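Long-range contact in orotidine-5-phosphate decarboxylase/orotate phosphoribosyltransferase, putative (Ompdcase-oprtase, putative) (Leishmania infantum, PDB 3QW3), which probably catalyses, through this decarboxylase domain of a bifunctional UMP synthase, the conversion of orotidine 5'-phosphate to UMP and carbon dioxide: residues M1-L6 against G76-L81. Sequence-based numbering, arbitrary orientation.
Sequences MSFFDL and GIPVVL
Gly76 meets Leu6 through its backbone, and the meeting illustrates how a helix preceding the first strand of a TIM barrel can close the end where the strands begin. The CD2 methyl of Leu6 rests 3.7 Å from Gly76 CA and equally near the carbonyl oxygen. That oxygen accepts a hydrogen bond from a water, 2.6 Å from Gly76 O, which donates a second bond to Leu6 O; this bridge is the polar link between the two backbones, which share no direct hydrogen bond. Ile77 turns its side chain from the helix toward His42 and Tyr48, and Pro78 turns its ring back. One end of that ring, CD, lies 4.0 Å from Leu6 CB, while the other, CB, meets the CD1–CE1 side of the Phe3 ring, 3.6 Å from Phe3 CD1. Proline thus fills the step between two residues one helical turn apart. Phe3 reaches it because its CG is anti to the backbone N (chi1 172°), which carries the ring past proline to the start of strand 80-85. There Val80 offers one branch, CG2, 3.8 Å from Phe3 CE1, and Ala107 of the adjacent strand touches both side chains. Beyond the contact, a capping box starts the helix: Asp5 N donates to Ser2 OG at 3.0 Å, and a weak, long bond runs from Ser2 N to Asp5 OD2. The chemistry therefore divides in two: buried hydrocarbon surfaces without directional bonds join helix 3-11 to the barrel strand and the loop before it, while a single water links the carbonyls at the glycine end.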
loop_
_atom_site.group_PDB
_atom_site.type_symbol
_atom_site.label_atom_id
_atom_site.label_comp_id
_atom_site.label_asym_id
_atom_site.label_seq_id
_atom_site.Cartn_x
_atom_site.Cartn_y
_atom_site.Cartn_z
ATOM N N MET A 1 5.223 -26.665 4.516
ATOM C CA MET A 1 4.313 -26.330 3.384
ATOM C C MET A 1 4.398 -24.836 3.038
ATOM O O MET A 1 3.422 -24.091 3.188
ATOM C CB MET A 1 2.875 -26.739 3.728
ATOM C CG MET A 1 1.930 -26.887 2.535
ATOM S SD MET A 1 1.837 -28.562 1.862
ATOM C CE MET A 1 3.344 -28.651 0.885
ATOM N N SER A 2 5.572 -24.412 2.572
ATOM C CA SER A 2 5.818 -23.006 2.232
ATOM C C SER A 2 5.171 -22.617 0.907
ATOM O O SER A 2 4.785 -23.480 0.111
ATOM C CB SER A 2 7.318 -22.719 2.161
ATOM O OG SER A 2 7.848 -23.061 0.887
ATOM N N PHE A 3 5.070 -21.311 0.670
ATOM C CA PHE A 3 4.581 -20.813 -0.604
ATOM C C PHE A 3 5.361 -21.396 -1.783
ATOM O O PHE A 3 4.766 -21.859 -2.762
ATOM C CB PHE A 3 4.641 -19.282 -0.655
ATOM C CG PHE A 3 4.328 -18.725 -2.007
ATOM C CD1 PHE A 3 3.010 -18.506 -2.385
ATOM C CD2 PHE A 3 5.344 -18.455 -2.920
ATOM C CE1 PHE A 3 2.707 -18.006 -3.655
ATOM C CE2 PHE A 3 5.047 -17.948 -4.187
ATOM C CZ PHE A 3 3.723 -17.727 -4.546
ATOM N N PHE A 4 6.689 -21.366 -1.694
ATOM C CA PHE A 4 7.519 -21.846 -2.799
ATOM C C PHE A 4 7.540 -23.369 -2.950
ATOM O O PHE A 4 7.739 -23.866 -4.059
ATOM C CB PHE A 4 8.922 -21.224 -2.766
ATOM C CG PHE A 4 8.928 -19.769 -3.133
ATOM C CD1 PHE A 4 8.709 -19.369 -4.451
ATOM C CD2 PHE A 4 9.101 -18.790 -2.156
ATOM C CE1 PHE A 4 8.687 -18.015 -4.792
ATOM C CE2 PHE A 4 9.082 -17.439 -2.489
ATOM C CZ PHE A 4 8.876 -17.050 -3.805
ATOM N N ASP A 5 7.304 -24.100 -1.857
ATOM C CA ASP A 5 7.081 -25.554 -1.932
ATOM C C ASP A 5 5.819 -25.858 -2.733
ATOM O O ASP A 5 5.812 -26.745 -3.596
ATOM C CB ASP A 5 6.930 -26.173 -0.539
ATOM C CG ASP A 5 8.236 -26.235 0.230
ATOM O OD1 ASP A 5 9.319 -26.228 -0.396
ATOM O OD2 ASP A 5 8.160 -26.296 1.479
ATOM N N LEU A 6 4.752 -25.118 -2.438
ATOM C CA LEU A 6 3.490 -25.281 -3.140
ATOM C C LEU A 6 3.640 -24.844 -4.591
ATOM O O LEU A 6 3.215 -25.557 -5.503
ATOM C CB LEU A 6 2.361 -24.504 -2.451
ATOM C CG LEU A 6 1.934 -24.977 -1.054
ATOM C CD1 LEU A 6 1.061 -23.933 -0.393
ATOM C CD2 LEU A 6 1.196 -26.311 -1.127
ATOM N N GLY A 76 -3.081 -27.231 -1.705
ATOM C CA GLY A 76 -1.966 -27.396 -2.627
ATOM C C GLY A 76 -1.766 -26.244 -3.601
ATOM O O GLY A 76 -0.720 -26.149 -4.235
ATOM N N ILE A 77 -2.765 -25.372 -3.730
ATOM C CA ILE A 77 -2.646 -24.210 -4.616
ATOM C C ILE A 77 -2.463 -22.942 -3.781
ATOM O O ILE A 77 -3.351 -22.575 -3.012
ATOM C CB ILE A 77 -3.846 -24.062 -5.577
ATOM C CG1 ILE A 77 -4.123 -25.388 -6.309
ATOM C CG2 ILE A 77 -3.575 -22.930 -6.588
ATOM C CD1 ILE A 77 -5.419 -25.396 -7.156
ATOM N N PRO A 78 -1.306 -22.274 -3.935
ATOM C CA PRO A 78 -1.021 -21.104 -3.101
ATOM C C PRO A 78 -1.851 -19.890 -3.490
ATOM O O PRO A 78 -2.261 -19.756 -4.644
ATOM C CB PRO A 78 0.462 -20.853 -3.348
ATOM C CG PRO A 78 0.718 -21.394 -4.718
ATOM C CD PRO A 78 -0.208 -22.568 -4.874
ATOM N N VAL A 79 -2.100 -19.029 -2.508
ATOM C CA VAL A 79 -2.894 -17.823 -2.683
ATOM C C VAL A 79 -1.993 -16.613 -2.465
ATOM O O VAL A 79 -1.313 -16.503 -1.438
ATOM C CB VAL A 79 -4.076 -17.791 -1.686
ATOM C CG1 VAL A 79 -4.829 -16.467 -1.757
ATOM C CG2 VAL A 79 -5.038 -18.955 -1.954
ATOM N N VAL A 80 -1.996 -15.715 -3.444
ATOM C CA VAL A 80 -1.291 -14.448 -3.340
ATOM C C VAL A 80 -2.321 -13.353 -3.063
ATOM O O VAL A 80 -3.159 -13.060 -3.908
ATOM C CB VAL A 80 -0.535 -14.115 -4.650
ATOM C CG1 VAL A 80 0.200 -12.774 -4.516
ATOM C CG2 VAL A 80 0.436 -15.246 -5.018
ATOM N N LEU A 81 -2.278 -12.761 -1.871
ATOM C CA LEU A 81 -3.175 -11.655 -1.575
ATOM C C LEU A 81 -2.600 -10.398 -2.222
ATOM O O LEU A 81 -1.523 -9.937 -1.838
ATOM C CB LEU A 81 -3.358 -11.470 -0.061
ATOM C CG LEU A 81 -4.299 -10.339 0.375
ATOM C CD1 LEU A 81 -5.735 -10.546 -0.129
ATOM C CD2 LEU A 81 -4.281 -10.180 1.902
HETATM O O HOH W 1 1.228 -27.783 -4.545
#